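Local coordinates for penicillin-binding protein 2B (Streptococcus pneumoniae, PDB 2WAD) that probably cross-links the stem peptides of neighbouring glycan strands in cell-wall peptidoglycan as a penicillin-binding transpeptidase of the pneumococcal elongation machinery, at residues Y485-A490 with A529-T534; G539-P544 with E570-N575; D497-L502 with N522-Q527; G385-A390 with N633-A638; A390-S395 with S480-Y485. One frame throughout, in Å; residues are numbered along the deposited sequence. Where two conformers were deposited one is given.

Contact 1: residues Y485-A490 with A529-T534; sequences YGLGSA and AQYVAT. Unlike the reference sequence in segment 485-490: Ser489 (reference Thr).
Tyr485 and Tyr531 form an offset edge-to-face aromatic pair, their ring centroids 5.3 Å apart and their planes almost perpendicular at 89°. The edge belongs to Tyr531, which turns CD1 and CE1 toward one face of the Tyr485 ring; CD1 of Tyr531 comes within 3.5 Å of CD1 of Tyr485. With CG of Tyr531 anti to the backbone N (chi1 150°), its ring leaves the helix between Tyr485 and Leu487. Leu487 supplies a CH-pi contact, its CD1 lying 3.9 Å from the centroid of the Tyr531 ring and only 15° off the normal, while its CD2 rests on Tyr531 CB at 3.6 Å. Methyl CG2 of Thr534 meets Tyr485 CD1 obliquely at 3.7 Å.

Backbone atoms add weaker contacts. The carbonyl O of Tyr485 receives a CA-H...O contact from Tyr531 CA at 3.1 Å. Gly486, with positive phi, ends helix 471-484 in a Schellman motif and sets its CA 3.5 Å from Gln530 OE1; NE2 of the same amide donates to Leu542 O.

Both tyrosine hydroxyls reach helix 389-398 and the turn leading into it, that of Tyr485 at Ser394 and that of Tyr531 in a bond to Val387 O. The contact thus sets the loop that leaves helix 471-484 against helix 525-536, whose Ala529, Val532 and Ala533 pack on strand 645-650 of the transpeptidase sheet.

Contact 2: residues G539-P544 with E570-N575; sequences GVRLAP and EINKVN. Unlike the reference sequence in segment 539-544: Leu542 (reference Val). Unlike the reference sequence in segment 570-575: Ile571 (reference Met).
Arg541 reaches from strand 540-542 along the same sheet face as Asn572 and meets Asn572 and Ile571 along its length. Its CB lies 3.7 Å from Asn572 OD1, CG also keeps near that atom, and the chain then runs extended to NE, bringing CD to 3.2 Å from the same oxygen. At the tip, NH1 donates to Asn572 OD1 over 3.0 Å with an N-H...O angle of 159°. The oxygen lies close to the guanidinium plane, whereas the donor is tilted 30° from the carbonyl plane of the amide. Asn572 holds CG between its backbone N and carbonyl carbon (chi1 60°), which turns OD1 back toward the arginine. Ile571 covers one guanidinium face with CD1, and its CG2 touches NH1 at 3.4 Å. The other terminal nitrogen, NH2, donates to Gln530 OE1.

The strands themselves run antiparallel. Arg541 N donates to Asn572 O at 3.1 Å, Ile571 N to Arg541 O at 3.0 Å, and Val574 N to Gly539 O at 2.8 Å. On the other face Glu570 CG packs against Val540 CG1 and Leu542 CD2.

Strand 540-542 follows helix 525-536 directly, and this two-stranded antiparallel sheet lies against it, with Arg541 and Val574 touching Thr534, while Asn572 ND2 donates to Glu484 O at the end of helix 471-484.

Contact 3: residues D497-L502 with N522-Q527; sequences DESTGL and NYTPMQ. Unlike the reference sequence in segment 497-502: Leu502 (reference Phe).
Leu502 and Asn522 form a single antiparallel bridge, next to a capping box that opens helix 525-536; Ser499-Gly501 lie alongside the helix start. In this hydrogen-bonded pair Leu502 N donates to Asn522 O at 2.9 Å and Asn522 N returns a bond to Leu502 O at 3.0 Å.

Side-chain bonds organise the helix start. Thr524 is the N-cap: its OG1 sits between the backbone N and the carbonyl carbon (chi1 69°), where it can take the N-H of Gln527, and Gln527 OE1 accepts from Thr524 N at 2.9 Å, in the carbonyl plane and on a lone pair. The amide of Gln527 is thereby fixed in rotation, and its NE2 donates across the contact to Thr500 O at 3.0 Å, approaching from above the carbonyl plane rather than along a lone pair. The same nitrogen also bonds Ser489 O. Within the loop, Ser499 OG accepts from Gly501 N in an ST turn.

Apolar touches are few: Thr524 CG2 rests 3.7 Å from Ser499 CB, and Leu502 CB meets Asn522 CB. Backbone bonds of Ser499 to Val378 and of Tyr523 to Phe382 fasten both segments to the chain approaching the active-site serine.

One water bridges the segments, accepting from Thr524 OG1 at 2.7 Å and donating to Ser499 O and Glu498 OE2.

Contact 4: residues G385-A390 with N633-A638; sequences GSVVKA and NAVAYA
Val387 and Val635 face each other between the turn of the SxxK motif and strand 634-638, as in the penicillin-binding transpeptidase fold, where the helix carrying the serine packs on the central antiparallel sheet. Both side chains point toward the other segment. Val387 presents its CB to both methyls of Val635, with CG1 at 4.1 Å and CG2 at 4.2 Å, so the branch point of one valine sits against the fork of the other.

Methyl CG1 of Val387 is anti to the carbonyl carbon (chi1 -64°) and extends along the start of the strand, meeting Ala634 CA at 3.9 Å and Asn633 O at the same distance. Asn633 also points toward the turn, but its amide is occupied nearby: ND2 donates to Pro384 O and OD1 accepts from Phe651 N. No hydrogen bond joins the two segments, and the contact is one of apolar packing with Asn633 at its margin.

Val387 lies one residue after Ser386, the inferred acyl-ester nucleophile. The packing therefore sets the serine-bearing turn on the sheet, beside Lys615, probably of the KTG-type motif of this family, whose NZ makes a weak bond to Ser386 O. On the far side of the turn from Val635, Lys389 NZ donates to Ser386 OG at 2.8 Å.

Contact 5: residues A390-S395 with S480-Y485; sequences AATISS and STFGEY
Ser394 OG is held from two sides: it accepts from Tyr485 OH at 2.8 Å and donates to Ala390 O at 2.8 Å, one turn back in its own helix. That carbonyl also accepts from Ser394 N, the two donors arriving from opposite faces of its plane. With OG beside the backbone N (chi1 -62°), the serine folds against its helix and relays the hydrogen bond from the tyrosine to the main chain.

A second hydroxyl pair lies further along. Ser395 OG, anti to its own N (chi1 -159°), reaches across to donate to Thr481 OG1 at 2.9 Å, and Thr481 OG1 is further bonded to Glu398 OE2. The threonine's methyl CG2 turns to the helix backbone instead, 3.5 Å from Ala391 O.

Ala391, one turn before Ser394 and Ser395, supplies the apolar part. Its CB meets the edge of the Phe482 ring at CD1, 3.5 Å away, and Tyr485 CD2 at 3.8 Å. The Phe482 edge continues to Thr392, whose OG1 lies near the ring plane, 3.5 Å from CZ; that hydroxyl bonds Ala516 O.

The helix segments 390-395 and 480-484 run at 124° to each other, axes 8.9 Å apart, Ala391, Ser394 and Ser395 presenting small side chains to bulkier ones. Buried hydroxyls are thus paired with one another, with backbone carbonyls or with the carboxylate of Glu398, so directional bonds as well as packing join the helix behind the active-site serine to its neighbour.

From the N terminus, the serine-bearing turn at 385-390 opens contact 4, which closes only at strand 634-638 and encloses all the others. Inside it, helix 389-398 meets the end of helix 471-484 in contact 5. Contact 1 opens there, at the shared Tyr485, and closes on helix 525-536; contact 3 is nested within its loop, closing at the start of the same helix. Contact 2 follows in series, pairing the strand after that helix with 570-573. Helix 525-536 is the common hub: Gln527 links contacts 1 and 3, Gln530 links contacts 1 and 2, and Tyr531 ties contact 1 to the active-site turn of contact 4.

Contact 1: residues Y485-A490 with A529-T534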
# COMPACT_ATOMS: atom_id res chain seq x y z
N TYR A 485 -14.37 10.72 9.85
CA TYR A 485 -13.59 11.53 8.93
C TYR A 485 -12.35 10.78 8.52
O TYR A 485 -11.50 11.29 7.74
CB TYR A 485 -13.19 12.85 9.55
CG TYR A 485 -14.27 13.91 9.61
CD1 TYR A 485 -14.51 14.75 8.53
CD2 TYR A 485 -14.96 14.16 10.80
CE1 TYR A 485 -15.50 15.76 8.62
CE2 TYR A 485 -15.90 15.16 10.90
CZ TYR A 485 -16.18 15.97 9.81
OH TYR A 485 -17.15 16.96 9.91
N GLY A 486 -12.25 9.56 9.04
CA GLY A 486 -11.11 8.70 8.76
C GLY A 486 -9.94 8.90 9.70
O GLY A 486 -8.84 8.38 9.51
N LEU A 487 -10.16 9.70 10.74
CA LEU A 487 -9.11 9.92 11.72
C LEU A 487 -9.17 8.81 12.79
O LEU A 487 -10.01 8.85 13.69
CB LEU A 487 -9.31 11.30 12.37
CG LEU A 487 -9.33 12.50 11.40
CD1 LEU A 487 -9.70 13.80 12.07
CD2 LEU A 487 -7.96 12.63 10.72
N GLY A 488 -8.30 7.80 12.70
CA GLY A 488 -8.32 6.67 13.63
C GLY A 488 -9.09 5.47 13.10
O GLY A 488 -9.23 4.48 13.79
N SER A 489 -9.55 5.52 11.85
CA SER A 489 -10.23 4.37 11.26
C SER A 489 -9.57 4.05 9.92
O SER A 489 -8.89 4.92 9.37
CB SER A 489 -11.73 4.65 11.04
OG SER A 489 -11.91 5.84 10.29
N ALA A 490 -9.79 2.83 9.43
CA ALA A 490 -9.41 2.44 8.07
C ALA A 490 -9.90 3.44 7.04
O ALA A 490 -11.07 3.83 7.07
CB ALA A 490 -9.98 1.04 7.72
N ALA A 529 -5.48 13.46 4.87
CA ALA A 529 -6.06 13.86 3.60
C ALA A 529 -7.54 13.48 3.44
O ALA A 529 -8.32 14.25 2.89
CB ALA A 529 -5.26 13.35 2.40
N GLN A 530 -7.91 12.28 3.86
CA GLN A 530 -9.30 11.83 3.68
C GLN A 530 -10.19 12.72 4.55
O GLN A 530 -11.32 13.01 4.19
CB GLN A 530 -9.49 10.38 4.16
CG GLN A 530 -10.93 9.81 3.96
CD GLN A 530 -10.99 8.33 4.29
OE1 GLN A 530 -10.56 7.91 5.38
NE2 GLN A 530 -11.43 7.51 3.34
N TYR A 531 -9.67 13.16 5.69
CA TYR A 531 -10.45 14.00 6.59
C TYR A 531 -10.79 15.33 5.92
O TYR A 531 -11.97 15.71 5.80
CB TYR A 531 -9.71 14.15 7.93
CG TYR A 531 -9.94 15.44 8.71
CD1 TYR A 531 -11.21 15.79 9.15
CD2 TYR A 531 -8.88 16.28 9.05
CE1 TYR A 531 -11.44 16.93 9.88
CE2 TYR A 531 -9.09 17.44 9.80
CZ TYR A 531 -10.38 17.75 10.21
OH TYR A 531 -10.65 18.89 10.94
N VAL A 532 -9.79 16.03 5.40
CA VAL A 532 -10.10 17.30 4.74
C VAL A 532 -10.89 17.09 3.44
O VAL A 532 -11.74 17.94 3.10
CB VAL A 532 -8.88 18.23 4.51
CG1 VAL A 532 -7.86 17.55 3.56
CG2 VAL A 532 -9.37 19.54 3.89
N ALA A 533 -10.67 15.96 2.75
CA ALA A 533 -11.43 15.66 1.52
C ALA A 533 -12.91 15.42 1.81
O ALA A 533 -13.77 15.79 1.01
CB ALA A 533 -10.86 14.45 0.77
N THR A 534 -13.18 14.82 2.97
CA THR A 534 -14.55 14.57 3.45
C THR A 534 -15.30 15.88 3.69
O THR A 534 -16.45 16.06 3.28
CB THR A 534 -14.53 13.70 4.74
OG1 THR A 534 -13.95 12.42 4.46
CG2 THR A 534 -15.93 13.50 5.30

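Contact 2: residues G539-P544 with E570-N575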
# COMPACT_ATOMS: atom_id res chain seq x y z
N GLY A 539 -19.25 16.05 3.65
CA GLY A 539 -19.51 15.06 4.69
C GLY A 539 -19.58 13.64 4.18
O GLY A 539 -19.70 12.70 4.95
N VAL A 540 -19.53 13.46 2.88
CA VAL A 540 -19.47 12.11 2.31
C VAL A 540 -18.04 11.64 2.09
O VAL A 540 -17.31 12.08 1.20
CB VAL A 540 -20.26 12.00 0.99
CG1 VAL A 540 -20.05 10.61 0.38
CG2 VAL A 540 -21.74 12.32 1.24
N ARG A 541 -17.64 10.71 2.93
CA ARG A 541 -16.26 10.27 2.99
C ARG A 541 -16.03 9.18 1.95
O ARG A 541 -16.82 8.26 1.83
CB ARG A 541 -16.03 9.70 4.37
CG ARG A 541 -14.64 9.17 4.63
CD ARG A 541 -14.64 8.75 6.09
NE ARG A 541 -13.51 7.89 6.31
CZ ARG A 541 -13.56 6.66 6.79
NH1 ARG A 541 -14.70 6.11 7.19
NH2 ARG A 541 -12.42 6.00 6.90
N LEU A 542 -14.96 9.32 1.17
CA LEU A 542 -14.74 8.47 0.02
C LEU A 542 -13.44 7.70 0.18
O LEU A 542 -12.45 8.23 0.69
CB LEU A 542 -14.67 9.33 -1.24
CG LEU A 542 -15.90 10.13 -1.72
CD1 LEU A 542 -15.62 10.69 -3.13
CD2 LEU A 542 -17.18 9.28 -1.74
N ALA A 543 -13.44 6.42 -0.19
CA ALA A 543 -12.22 5.63 -0.15
C ALA A 543 -11.26 6.21 -1.18
O ALA A 543 -11.64 6.44 -2.33
CB ALA A 543 -12.50 4.16 -0.46
N PRO A 544 -10.00 6.40 -0.77
CA PRO A 544 -8.96 6.83 -1.70
C PRO A 544 -8.56 5.65 -2.57
O PRO A 544 -8.54 4.51 -2.11
CB PRO A 544 -7.80 7.27 -0.80
CG PRO A 544 -8.18 6.96 0.59
CD PRO A 544 -9.48 6.19 0.59
N GLU A 570 -18.50 5.32 -1.56
CA GLU A 570 -18.92 6.05 -0.37
C GLU A 570 -18.86 5.14 0.86
O GLU A 570 -19.40 4.03 0.82
CB GLU A 570 -20.33 6.61 -0.54
CG GLU A 570 -20.45 7.55 -1.69
CD GLU A 570 -20.98 6.90 -2.95
OE1 GLU A 570 -20.92 5.66 -3.06
OE2 GLU A 570 -21.46 7.64 -3.83
N ILE A 571 -18.21 5.61 1.92
CA ILE A 571 -17.99 4.80 3.12
C ILE A 571 -19.00 5.12 4.23
O ILE A 571 -19.48 4.22 4.93
CB ILE A 571 -16.55 4.98 3.68
CG1 ILE A 571 -15.50 4.63 2.61
CG2 ILE A 571 -16.32 4.12 4.94
CD1 ILE A 571 -14.05 4.70 3.10
N ASN A 572 -19.29 6.41 4.39
CA ASN A 572 -20.27 6.90 5.35
C ASN A 572 -20.55 8.36 5.07
O ASN A 572 -19.86 8.98 4.25
CB ASN A 572 -19.75 6.76 6.79
CG ASN A 572 -18.47 7.54 7.03
OD1 ASN A 572 -17.41 7.14 6.58
ND2 ASN A 572 -18.56 8.65 7.76
N LYS A 573 -21.57 8.90 5.74
CA LYS A 573 -21.87 10.33 5.66
C LYS A 573 -21.76 10.86 7.07
O LYS A 573 -22.44 10.33 7.93
CB LYS A 573 -23.30 10.57 5.18
CG LYS A 573 -23.54 12.00 4.76
CD LYS A 573 -25.01 12.30 4.46
CE LYS A 573 -25.19 13.69 3.89
NZ LYS A 573 -24.50 14.67 4.77
N VAL A 574 -20.93 11.88 7.30
CA VAL A 574 -20.80 12.49 8.62
C VAL A 574 -22.17 12.99 9.11
O VAL A 574 -22.90 13.66 8.37
CB VAL A 574 -19.76 13.66 8.63
CG1 VAL A 574 -19.67 14.30 10.05
CG2 VAL A 574 -18.37 13.18 8.11
N ASN A 575 -22.48 12.72 10.37
CA ASN A 575 -23.81 12.95 10.95
C ASN A 575 -24.04 14.37 11.46
O ASN A 575 -24.42 14.59 12.62
CB ASN A 575 -24.10 11.93 12.07
CG ASN A 575 -25.56 11.98 12.51
OD1 ASN A 575 -26.43 12.30 11.71
ND2 ASN A 575 -25.82 11.70 13.79

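Contact 3: residues D497-L502 with N522-Q527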
# COMPACT_ATOMS: atom_id res chain seq x y z
N ASP A 497 -2.28 -3.35 3.28
CA ASP A 497 -2.16 -3.08 4.71
C ASP A 497 -1.81 -1.63 5.05
O ASP A 497 -0.67 -1.21 4.85
CB ASP A 497 -1.11 -4.00 5.34
CG ASP A 497 -1.07 -3.90 6.85
OD1 ASP A 497 -2.15 -3.77 7.47
OD2 ASP A 497 0.04 -3.97 7.42
N GLU A 498 -2.75 -0.88 5.60
CA GLU A 498 -2.47 0.49 6.01
C GLU A 498 -2.43 0.53 7.54
O GLU A 498 -3.14 -0.21 8.21
CB GLU A 498 -3.60 1.41 5.51
CG GLU A 498 -4.97 0.99 6.02
CD GLU A 498 -6.07 1.93 5.60
OE1 GLU A 498 -7.17 1.43 5.27
OE2 GLU A 498 -5.85 3.15 5.60
N SER A 499 -1.61 1.40 8.11
CA SER A 499 -1.78 1.75 9.52
C SER A 499 -3.11 2.46 9.74
O SER A 499 -3.51 3.29 8.93
CB SER A 499 -0.67 2.70 9.96
OG SER A 499 -0.87 3.06 11.31
N THR A 500 -3.81 2.14 10.83
CA THR A 500 -5.02 2.88 11.19
C THR A 500 -4.80 3.89 12.33
O THR A 500 -5.75 4.47 12.85
CB THR A 500 -6.23 1.99 11.51
OG1 THR A 500 -5.92 1.20 12.66
CG2 THR A 500 -6.57 1.07 10.35
N GLY A 501 -3.54 4.13 12.67
CA GLY A 501 -3.17 5.13 13.66
C GLY A 501 -2.64 4.57 14.96
O GLY A 501 -2.61 3.36 15.17
N LEU A 502 -2.17 5.44 15.85
CA LEU A 502 -1.82 5.00 17.20
C LEU A 502 -2.91 5.56 18.10
O LEU A 502 -2.93 6.78 18.31
CB LEU A 502 -0.45 5.53 17.64
CG LEU A 502 0.30 4.81 18.76
CD1 LEU A 502 1.76 5.27 18.86
CD2 LEU A 502 -0.36 4.99 20.12
N ASN A 522 -2.41 9.59 17.29
CA ASN A 522 -1.60 9.81 16.08
C ASN A 522 -2.25 9.21 14.82
O ASN A 522 -2.75 8.08 14.86
CB ASN A 522 -0.23 9.11 16.18
CG ASN A 522 0.73 9.75 17.21
OD1 ASN A 522 1.93 9.91 16.94
ND2 ASN A 522 0.21 10.11 18.38
N TYR A 523 -2.18 9.92 13.69
CA TYR A 523 -2.81 9.53 12.45
C TYR A 523 -1.80 9.53 11.30
O TYR A 523 -0.75 10.18 11.39
CB TYR A 523 -3.92 10.54 12.13
CG TYR A 523 -4.96 10.72 13.22
CD1 TYR A 523 -5.57 9.62 13.85
CD2 TYR A 523 -5.33 11.98 13.63
CE1 TYR A 523 -6.53 9.78 14.84
CE2 TYR A 523 -6.26 12.16 14.63
CZ TYR A 523 -6.88 11.07 15.20
OH TYR A 523 -7.82 11.31 16.19
N THR A 524 -2.10 8.79 10.23
CA THR A 524 -1.26 8.78 9.03
C THR A 524 -1.60 9.97 8.11
O THR A 524 -2.66 10.57 8.22
CB THR A 524 -1.50 7.53 8.18
OG1 THR A 524 -2.81 7.63 7.61
CG2 THR A 524 -1.39 6.24 8.99
N PRO A 525 -0.69 10.32 7.19
CA PRO A 525 -0.99 11.43 6.28
C PRO A 525 -2.18 11.11 5.36
O PRO A 525 -2.92 12.02 5.01
CB PRO A 525 0.33 11.61 5.50
CG PRO A 525 1.41 11.09 6.44
CD PRO A 525 0.74 9.97 7.24
N MET A 526 -2.39 9.84 4.99
CA MET A 526 -3.54 9.46 4.18
C MET A 526 -4.85 9.72 4.93
O MET A 526 -5.81 10.25 4.35
CB MET A 526 -3.41 8.01 3.68
CG MET A 526 -4.52 7.50 2.78
SD MET A 526 -4.53 8.35 1.17
CE MET A 526 -2.92 7.86 0.56
N GLN A 527 -4.90 9.37 6.21
CA GLN A 527 -6.08 9.65 7.06
C GLN A 527 -6.38 11.16 7.12
O GLN A 527 -7.55 11.59 7.06
CB GLN A 527 -5.89 9.09 8.48
CG GLN A 527 -5.93 7.53 8.58
CD GLN A 527 -5.65 7.04 9.99
OE1 GLN A 527 -4.63 7.36 10.57
NE2 GLN A 527 -6.56 6.24 10.55
O HOH W 1 -3.55 5.15 6.73

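Contact 4: residues G385-A390 with N633-A638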
# COMPACT_ATOMS: atom_id res chain seq x y z
N GLY A 385 -2.12 17.67 15.59
CA GLY A 385 -2.26 19.05 16.04
C GLY A 385 -3.59 19.66 15.62
O GLY A 385 -4.58 18.94 15.40
N SER A 386 -3.60 20.98 15.45
CA SER A 386 -4.81 21.79 15.36
C SER A 386 -5.66 21.60 14.10
O SER A 386 -6.75 22.16 13.99
CB SER A 386 -4.46 23.27 15.52
OG SER A 386 -4.39 23.65 16.89
N VAL A 387 -5.13 20.90 13.12
CA VAL A 387 -5.92 20.63 11.92
C VAL A 387 -7.25 19.97 12.28
O VAL A 387 -8.25 20.25 11.65
CB VAL A 387 -5.15 19.82 10.88
CG1 VAL A 387 -3.97 20.65 10.37
CG2 VAL A 387 -4.66 18.48 11.48
N VAL A 388 -7.29 19.17 13.34
CA VAL A 388 -8.44 18.33 13.63
C VAL A 388 -9.59 19.06 14.32
O VAL A 388 -10.59 18.43 14.62
CB VAL A 388 -8.08 17.12 14.54
CG1 VAL A 388 -6.95 16.26 13.93
CG2 VAL A 388 -7.81 17.57 15.96
N LYS A 389 -9.48 20.37 14.55
CA LYS A 389 -10.46 21.06 15.36
C LYS A 389 -11.89 21.05 14.81
O LYS A 389 -12.86 21.08 15.57
CB LYS A 389 -9.95 22.46 15.73
CG LYS A 389 -8.84 22.38 16.76
CD LYS A 389 -8.23 23.75 17.08
CE LYS A 389 -7.17 23.57 18.16
NZ LYS A 389 -6.39 24.79 18.55
N ALA A 390 -12.02 20.97 13.50
CA ALA A 390 -13.33 20.85 12.86
C ALA A 390 -14.05 19.54 13.17
O ALA A 390 -15.29 19.49 13.18
CB ALA A 390 -13.19 20.99 11.37
N ASN A 633 1.57 21.22 10.77
CA ASN A 633 0.75 20.48 9.80
C ASN A 633 -0.27 21.41 9.15
O ASN A 633 -0.56 22.48 9.67
CB ASN A 633 0.04 19.34 10.52
CG ASN A 633 1.00 18.35 11.18
OD1 ASN A 633 2.17 18.19 10.77
ND2 ASN A 633 0.52 17.71 12.24
N ALA A 634 -0.86 21.01 8.02
CA ALA A 634 -1.86 21.86 7.37
C ALA A 634 -2.75 20.97 6.51
O ALA A 634 -2.28 20.00 5.94
CB ALA A 634 -1.17 22.93 6.49
N VAL A 635 -4.03 21.32 6.41
CA VAL A 635 -4.95 20.69 5.45
C VAL A 635 -5.63 21.81 4.66
O VAL A 635 -5.82 22.90 5.17
CB VAL A 635 -6.01 19.79 6.17
CG1 VAL A 635 -5.35 18.64 6.91
CG2 VAL A 635 -6.86 20.59 7.16
N ALA A 636 -5.99 21.56 3.40
CA ALA A 636 -6.59 22.58 2.54
C ALA A 636 -7.39 21.92 1.42
O ALA A 636 -7.12 20.79 1.05
CB ALA A 636 -5.48 23.46 1.92
N TYR A 637 -8.35 22.65 0.86
CA TYR A 637 -8.96 22.26 -0.42
C TYR A 637 -9.22 23.47 -1.31
O TYR A 637 -9.13 24.61 -0.85
CB TYR A 637 -10.25 21.47 -0.20
CG TYR A 637 -11.31 22.21 0.59
CD1 TYR A 637 -12.17 23.12 -0.02
CD2 TYR A 637 -11.42 22.02 1.96
CE1 TYR A 637 -13.13 23.81 0.73
CE2 TYR A 637 -12.40 22.68 2.71
CZ TYR A 637 -13.23 23.59 2.09
OH TYR A 637 -14.17 24.25 2.86
N ALA A 638 -9.54 23.22 -2.58
CA ALA A 638 -9.67 24.26 -3.59
C ALA A 638 -10.19 23.66 -4.89
O ALA A 638 -9.98 22.49 -5.18
CB ALA A 638 -8.31 24.96 -3.85

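Contact 5: residues A390-S395 with S480-Y485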
# COMPACT_ATOMS: atom_id res chain seq x y z
N ALA A 390 -12.02 20.97 13.50
CA ALA A 390 -13.33 20.85 12.86
C ALA A 390 -14.05 19.54 13.17
O ALA A 390 -15.29 19.49 13.18
CB ALA A 390 -13.19 20.99 11.37
N ALA A 391 -13.29 18.47 13.42
CA ALA A 391 -13.93 17.20 13.76
C ALA A 391 -14.45 17.26 15.20
O ALA A 391 -15.51 16.70 15.50
CB ALA A 391 -12.99 15.99 13.53
N THR A 392 -13.73 17.93 16.09
CA THR A 392 -14.19 18.07 17.48
C THR A 392 -15.46 18.89 17.63
O THR A 392 -16.33 18.53 18.42
CB THR A 392 -13.14 18.75 18.36
OG1 THR A 392 -11.89 18.07 18.19
CG2 THR A 392 -13.56 18.68 19.81
N ILE A 393 -15.54 20.00 16.90
CA ILE A 393 -16.78 20.75 16.80
C ILE A 393 -17.90 19.87 16.25
O ILE A 393 -19.04 19.94 16.72
CB ILE A 393 -16.60 22.05 15.97
CG1 ILE A 393 -15.54 22.94 16.61
CG2 ILE A 393 -17.87 22.89 15.96
CD1 ILE A 393 -15.12 24.16 15.75
N SER A 394 -17.62 19.08 15.22
CA SER A 394 -18.66 18.20 14.69
C SER A 394 -19.22 17.31 15.82
O SER A 394 -20.43 17.11 15.95
CB SER A 394 -18.11 17.33 13.57
OG SER A 394 -17.66 18.10 12.47
N SER A 395 -18.34 16.75 16.63
CA SER A 395 -18.74 15.90 17.73
C SER A 395 -19.62 16.66 18.73
O SER A 395 -20.51 16.07 19.31
CB SER A 395 -17.51 15.31 18.41
OG SER A 395 -17.85 14.14 19.14
N SER A 480 -15.35 8.37 17.84
CA SER A 480 -16.32 7.93 16.83
C SER A 480 -16.53 9.00 15.76
O SER A 480 -16.52 8.70 14.55
CB SER A 480 -17.63 7.45 17.47
OG SER A 480 -18.71 7.49 16.56
N THR A 481 -16.76 10.24 16.19
CA THR A 481 -16.74 11.33 15.22
C THR A 481 -15.44 11.41 14.42
O THR A 481 -15.47 11.52 13.20
CB THR A 481 -16.97 12.70 15.88
OG1 THR A 481 -18.11 12.60 16.74
CG2 THR A 481 -17.22 13.76 14.80
N PHE A 482 -14.29 11.43 15.09
CA PHE A 482 -13.00 11.37 14.39
C PHE A 482 -12.95 10.27 13.31
O PHE A 482 -12.60 10.54 12.16
CB PHE A 482 -11.87 11.17 15.41
CG PHE A 482 -11.56 12.39 16.26
CD1 PHE A 482 -11.99 13.66 15.89
CD2 PHE A 482 -10.82 12.28 17.42
CE1 PHE A 482 -11.71 14.78 16.67
CE2 PHE A 482 -10.50 13.41 18.19
CZ PHE A 482 -10.96 14.67 17.82
N GLY A 483 -13.34 9.04 13.67
CA GLY A 483 -13.47 7.94 12.73
C GLY A 483 -14.38 8.20 11.53
O GLY A 483 -14.11 7.72 10.42
N GLU A 484 -15.44 8.99 11.72
CA GLU A 484 -16.28 9.40 10.58
C GLU A 484 -15.52 10.17 9.49
O GLU A 484 -15.99 10.27 8.36
CB GLU A 484 -17.44 10.26 11.05
CG GLU A 484 -18.51 9.52 11.85
CD GLU A 484 -19.67 10.45 12.17
OE1 GLU A 484 -19.58 11.20 13.15
OE2 GLU A 484 -20.67 10.45 11.43
N TYR A 485 -14.37 10.72 9.85
CA TYR A 485 -13.59 11.53 8.93
C TYR A 485 -12.35 10.78 8.52
O TYR A 485 -11.50 11.29 7.74
CB TYR A 485 -13.19 12.85 9.55
CG TYR A 485 -14.27 13.91 9.61
CD1 TYR A 485 -14.51 14.75 8.53
CD2 TYR A 485 -14.96 14.16 10.80
CE1 TYR A 485 -15.50 15.76 8.62
CE2 TYR A 485 -15.90 15.16 10.90
CZ TYR A 485 -16.18 15.97 9.81
OH TYR A 485 -17.15 16.96 9.91